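Local coordinates for protein mandalate racemase/muconate lactonizing enzyme (Unidentified, PDB 4E4U) that is a putative member of the mandelate racemase/muconate lactonizing enzyme family in the enolase superfamily, and probably acts as an isomerase or related enzyme on an unidentified substrate, at residues M21-V26 against R385-M390; P86-M91 against R260-Y265. One frame throughout, in Å; residues are numbered along the deposited sequence.

Contact 1: M21-V26 against R385-M390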
# COMPACT_ATOMS: atom_id res chain seq x y z
N MET A 21 -12.06 -34.82 -25.89
CA MET A 21 -12.60 -35.28 -27.17
C MET A 21 -11.55 -35.57 -28.24
O MET A 21 -11.72 -36.47 -29.05
CB MET A 21 -13.61 -34.27 -27.71
CG MET A 21 -14.78 -33.98 -26.78
SD MET A 21 -15.65 -35.49 -26.29
CE MET A 21 -16.19 -36.11 -27.87
N TYR A 22 -10.47 -34.80 -28.25
CA TYR A 22 -9.44 -34.98 -29.27
C TYR A 22 -8.12 -34.44 -28.76
O TYR A 22 -8.10 -33.56 -27.90
CB TYR A 22 -9.82 -34.29 -30.60
CG TYR A 22 -10.22 -32.85 -30.42
CD1 TYR A 22 -9.26 -31.84 -30.34
CD2 TYR A 22 -11.56 -32.49 -30.29
CE1 TYR A 22 -9.62 -30.52 -30.14
CE2 TYR A 22 -11.93 -31.17 -30.10
CZ TYR A 22 -10.96 -30.19 -30.01
OH TYR A 22 -11.35 -28.89 -29.82
N TRP A 23 -7.03 -34.97 -29.30
CA TRP A 23 -5.70 -34.48 -28.98
C TRP A 23 -5.04 -33.96 -30.24
O TRP A 23 -5.13 -34.57 -31.31
CB TRP A 23 -4.86 -35.60 -28.36
CG TRP A 23 -5.44 -36.13 -27.08
CD1 TRP A 23 -6.22 -35.45 -26.18
CD2 TRP A 23 -5.31 -37.47 -26.57
NE1 TRP A 23 -6.57 -36.28 -25.14
CE2 TRP A 23 -6.03 -37.52 -25.35
CE3 TRP A 23 -4.66 -38.62 -27.02
CZ2 TRP A 23 -6.12 -38.69 -24.59
CZ3 TRP A 23 -4.74 -39.78 -26.26
CH2 TRP A 23 -5.46 -39.80 -25.06
N ILE A 24 -4.38 -32.80 -30.12
CA ILE A 24 -3.77 -32.14 -31.26
C ILE A 24 -2.26 -32.35 -31.24
O ILE A 24 -1.57 -31.77 -30.40
CB ILE A 24 -4.05 -30.63 -31.24
CG1 ILE A 24 -5.56 -30.36 -31.17
CG2 ILE A 24 -3.45 -29.97 -32.47
CD1 ILE A 24 -5.90 -28.89 -30.93
N PHE A 25 -1.75 -33.17 -32.16
CA PHE A 25 -0.32 -33.44 -32.22
C PHE A 25 0.32 -32.77 -33.42
O PHE A 25 -0.31 -32.65 -34.48
CB PHE A 25 -0.05 -34.95 -32.29
CG PHE A 25 -0.60 -35.73 -31.13
CD1 PHE A 25 -0.17 -35.48 -29.83
CD2 PHE A 25 -1.54 -36.73 -31.33
CE1 PHE A 25 -0.67 -36.20 -28.76
CE2 PHE A 25 -2.04 -37.46 -30.27
CZ PHE A 25 -1.61 -37.19 -28.99
N VAL A 26 1.57 -32.35 -33.27
CA VAL A 26 2.35 -31.87 -34.39
C VAL A 26 3.65 -32.67 -34.49
O VAL A 26 4.26 -33.01 -33.47
CB VAL A 26 2.65 -30.36 -34.28
CG1 VAL A 26 1.37 -29.55 -34.47
CG2 VAL A 26 3.32 -30.03 -32.94
N ARG A 385 -18.33 -31.48 -30.71
CA ARG A 385 -17.91 -30.73 -29.53
C ARG A 385 -16.46 -30.26 -29.56
O ARG A 385 -15.62 -30.83 -30.27
CB ARG A 385 -18.13 -31.57 -28.26
CG ARG A 385 -19.59 -31.84 -27.94
CD ARG A 385 -19.73 -32.66 -26.66
NE ARG A 385 -19.25 -31.95 -25.48
CZ ARG A 385 -20.02 -31.27 -24.64
NH1 ARG A 385 -21.33 -31.19 -24.86
NH2 ARG A 385 -19.50 -30.66 -23.59
N LEU A 386 -16.18 -29.22 -28.78
CA LEU A 386 -14.81 -28.81 -28.50
C LEU A 386 -14.18 -29.79 -27.50
O LEU A 386 -14.88 -30.63 -26.93
CB LEU A 386 -14.80 -27.40 -27.92
CG LEU A 386 -15.30 -26.29 -28.83
CD1 LEU A 386 -15.47 -25.00 -28.06
CD2 LEU A 386 -14.33 -26.11 -29.99
N HIS A 387 -12.87 -29.69 -27.30
CA HIS A 387 -12.18 -30.60 -26.40
C HIS A 387 -12.82 -30.62 -25.01
O HIS A 387 -12.98 -31.69 -24.41
CB HIS A 387 -10.71 -30.22 -26.27
CG HIS A 387 -9.91 -31.23 -25.53
ND1 HIS A 387 -9.20 -30.95 -24.39
CD2 HIS A 387 -9.74 -32.56 -25.77
CE1 HIS A 387 -8.62 -32.06 -23.96
NE2 HIS A 387 -8.92 -33.04 -24.78
N LEU A 388 -13.17 -29.43 -24.52
CA LEU A 388 -13.94 -29.22 -23.30
C LEU A 388 -14.91 -28.10 -23.61
O LEU A 388 -14.64 -27.30 -24.51
CB LEU A 388 -13.05 -28.79 -22.13
CG LEU A 388 -12.18 -29.85 -21.45
CD1 LEU A 388 -11.24 -29.18 -20.46
CD2 LEU A 388 -13.04 -30.88 -20.74
N GLN A 389 -16.03 -28.02 -22.89
CA GLN A 389 -16.98 -26.93 -23.07
C GLN A 389 -17.54 -26.46 -21.73
O GLN A 389 -17.50 -27.21 -20.74
CB GLN A 389 -18.15 -27.35 -23.98
CG GLN A 389 -17.70 -27.70 -25.38
CD GLN A 389 -18.81 -28.01 -26.37
OE1 GLN A 389 -18.54 -28.28 -27.54
NE2 GLN A 389 -20.06 -27.98 -25.91
N MET A 390 -18.03 -25.23 -21.69
CA MET A 390 -18.74 -24.74 -20.51
C MET A 390 -20.24 -24.81 -20.75
O MET A 390 -20.70 -24.78 -21.89
CB MET A 390 -18.32 -23.31 -20.17
CG MET A 390 -16.81 -23.16 -20.06
SD MET A 390 -16.24 -21.65 -19.30
CE MET A 390 -16.63 -21.94 -17.58
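Y22 and H387 carry this contact. H387 CB sits over one face of the Y22 ring, 4.2 Å from the ring centroid in a CH-pi contact. The imidazole turns an edge toward the same ring in a T-shaped (edge-to-face) pair, planes at 58°. Y22 takes the cramped first torsion, CG lodged between backbone N and carbonyl carbon (chi1 52°), and this swings the phenol along the 385-387 backbone. Its OH accepts a weak, bent bond from H387 N at 3.0 Å, while R385 O sits at the ring edge, 3.7 Å from Y22 CE2. With CG anti to N (chi1 -171°), the H387 imidazole reaches toward W23, its NE2 3.9 Å from W23 CD1 at the indole edge. The imidazole and the indole meet rim to rim, and both H387 NE2 and W23 NE1 bond to G19 O, which probably helps hold both rings in place. M21, curled at chi2 and chi3, brings CG to 3.4 Å from L386 O. The cluster joins the start of strand 22-30, the middle strand between 3-12 and 35-40, to the loop after helix 372-377; helix 47-61 touches Y22 through P47, and F342 and H343 of helix 341-345 meet the W23 ring.

Contact 2: P86-M91 against R260-Y265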
# COMPACT_ATOMS: atom_id res chain seq x y z
N PRO A 86 -0.42 -11.87 -24.59
CA PRO A 86 -0.81 -13.27 -24.84
C PRO A 86 -2.06 -13.43 -25.72
O PRO A 86 -3.09 -12.83 -25.42
CB PRO A 86 -1.08 -13.80 -23.43
CG PRO A 86 -0.20 -12.96 -22.55
CD PRO A 86 -0.27 -11.58 -23.16
N ASP A 87 -1.93 -14.21 -26.79
CA ASP A 87 -3.06 -14.70 -27.56
C ASP A 87 -3.16 -16.19 -27.22
O ASP A 87 -2.27 -16.98 -27.55
CB ASP A 87 -2.84 -14.48 -29.07
CG ASP A 87 -3.98 -15.07 -29.91
OD1 ASP A 87 -4.24 -16.29 -29.79
OD2 ASP A 87 -4.59 -14.31 -30.71
N LEU A 88 -4.24 -16.56 -26.54
CA LEU A 88 -4.34 -17.88 -25.93
C LEU A 88 -4.17 -19.04 -26.93
O LEU A 88 -3.46 -20.01 -26.66
CB LEU A 88 -5.68 -18.01 -25.20
CG LEU A 88 -5.91 -19.28 -24.40
CD1 LEU A 88 -4.97 -19.36 -23.20
CD2 LEU A 88 -7.35 -19.34 -23.94
N THR A 89 -4.80 -18.94 -28.09
CA THR A 89 -4.68 -20.00 -29.08
C THR A 89 -3.26 -20.04 -29.65
O THR A 89 -2.69 -21.13 -29.80
CB THR A 89 -5.72 -19.88 -30.21
OG1 THR A 89 -7.03 -20.03 -29.65
CG2 THR A 89 -5.51 -20.94 -31.27
N MET A 90 -2.69 -18.87 -29.93
CA MET A 90 -1.32 -18.83 -30.45
C MET A 90 -0.35 -19.45 -29.46
O MET A 90 0.56 -20.17 -29.85
CB MET A 90 -0.90 -17.39 -30.75
CG MET A 90 0.58 -17.24 -31.11
SD MET A 90 1.07 -18.18 -32.58
CE MET A 90 1.01 -16.88 -33.81
N MET A 91 -0.55 -19.18 -28.17
CA MET A 91 0.34 -19.74 -27.18
C MET A 91 0.23 -21.26 -27.11
O MET A 91 1.23 -21.95 -26.95
CB MET A 91 0.11 -19.09 -25.82
CG MET A 91 0.58 -17.64 -25.76
SD MET A 91 2.35 -17.41 -26.00
CE MET A 91 2.48 -17.06 -27.75
N ARG A 260 -5.67 -22.42 -17.18
CA ARG A 260 -6.23 -21.53 -18.20
C ARG A 260 -5.42 -20.25 -18.37
O ARG A 260 -5.88 -19.32 -19.03
CB ARG A 260 -7.70 -21.22 -17.91
CG ARG A 260 -8.59 -22.42 -18.10
CD ARG A 260 -10.03 -22.08 -17.90
NE ARG A 260 -10.42 -22.12 -16.50
CZ ARG A 260 -11.61 -21.75 -16.05
NH1 ARG A 260 -12.49 -21.19 -16.88
NH2 ARG A 260 -11.91 -21.91 -14.77
N LEU A 261 -4.23 -20.21 -17.78
CA LEU A 261 -3.32 -19.07 -17.93
C LEU A 261 -2.21 -19.42 -18.90
O LEU A 261 -1.93 -20.59 -19.16
CB LEU A 261 -2.74 -18.66 -16.57
CG LEU A 261 -3.77 -18.39 -15.48
CD1 LEU A 261 -3.07 -17.85 -14.24
CD2 LEU A 261 -4.87 -17.43 -15.93
N THR A 262 -1.56 -18.40 -19.44
CA THR A 262 -0.51 -18.62 -20.41
C THR A 262 0.55 -17.53 -20.32
O THR A 262 0.24 -16.37 -20.06
CB THR A 262 -1.07 -18.72 -21.85
OG1 THR A 262 -0.00 -19.03 -22.75
CG2 THR A 262 -1.77 -17.41 -22.27
N THR A 263 1.80 -17.93 -20.56
CA THR A 263 3.01 -17.10 -20.48
C THR A 263 3.42 -16.69 -19.07
O THR A 263 2.60 -16.60 -18.15
CB THR A 263 2.97 -15.81 -21.35
OG1 THR A 263 2.29 -14.74 -20.66
CG2 THR A 263 2.36 -16.06 -22.73
N LYS A 264 4.71 -16.39 -18.93
CA LYS A 264 5.26 -15.90 -17.68
C LYS A 264 4.62 -14.58 -17.25
O LYS A 264 4.57 -14.29 -16.06
CB LYS A 264 6.77 -15.75 -17.81
CG LYS A 264 7.19 -14.78 -18.91
CD LYS A 264 8.67 -14.97 -19.24
CE LYS A 264 9.09 -14.21 -20.49
NZ LYS A 264 8.42 -14.73 -21.72
N TYR A 265 4.13 -13.79 -18.20
CA TYR A 265 3.55 -12.50 -17.86
C TYR A 265 2.26 -12.64 -17.05
O TYR A 265 2.01 -11.88 -16.12
CB TYR A 265 3.31 -11.68 -19.13
CG TYR A 265 4.57 -11.48 -19.93
CD1 TYR A 265 5.58 -10.63 -19.47
CD2 TYR A 265 4.77 -12.13 -21.13
CE1 TYR A 265 6.75 -10.44 -20.20
CE2 TYR A 265 5.93 -11.95 -21.87
CZ TYR A 265 6.91 -11.11 -21.40
OH TYR A 265 8.06 -10.93 -22.13
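Van der Waals contact does the work between P86-M91 and R260-Y265, and T262 stands at its middle. Its methyl, CG2, lies 3.9 Å from both P86 CB and L88 CD1, so one branch of the threonine meets the proline ring and a leucine tip together. With CG anti to the backbone N (chi1 -175°) and chi2 near 67°, L88 brings CD1 to T262. The other branch, OG1, lies 3.1 Å from M91 CB, the side chains crossing at about a right angle. T263 makes the second set of touches: its CG2 meets M91 SD at 3.5 Å, and its OG1 lies 3.6 Å from P86 CG.

The hydrogen bonds run within each segment or to neighbours. D87 is the N-cap of helix 88-109, its OD1 accepting from M90 N at 3.0 Å, while D87 OD2 bonds T44 OG1 and T89 OG1 of the second subunit. T263 OG1 donates to T262 O at 2.7 Å, in the carbonyl plane on a lone pair, and takes a weak bond from Y265 N near the start of helix 263-272. T262 OG1 bonds R285 O.

R260 makes a salt bridge to E234 through NE, and its carbonyl O accepts a hydrogen bond from R85 NH1 of the second subunit.

The threonine methyls thus touch P86, L88 and M91, and the hydroxyl oxygens also lie against M91 and P86 while bonding elsewhere. The chemistry implies carbon-rich packing between a capped helix start and a barrel loop, its hydroxyls satisfied outside the contact or within their own segment.

Overall arrangement
Both contacts tie the N-terminal domain to later parts of the chain. Segment 21-26 comes first, then 86-91, 260-265 and finally 385-390, so contact 2 falls wholly within the sequence bracketed by contact 1. Contact 1 joins the three-stranded antiparallel sheet to the loop after helix 372-377; contact 2 sets the start of helix 88-109 against the loop after strand 255-257 and the first turn of helix 263-272. Their centres are about 17 Å apart, and they touch where M390 CE lies 4.3 Å from R260 NH1. Helix 47-61 packs on both, and the second subunit touches both, which places both contacts close to the interface with that subunit.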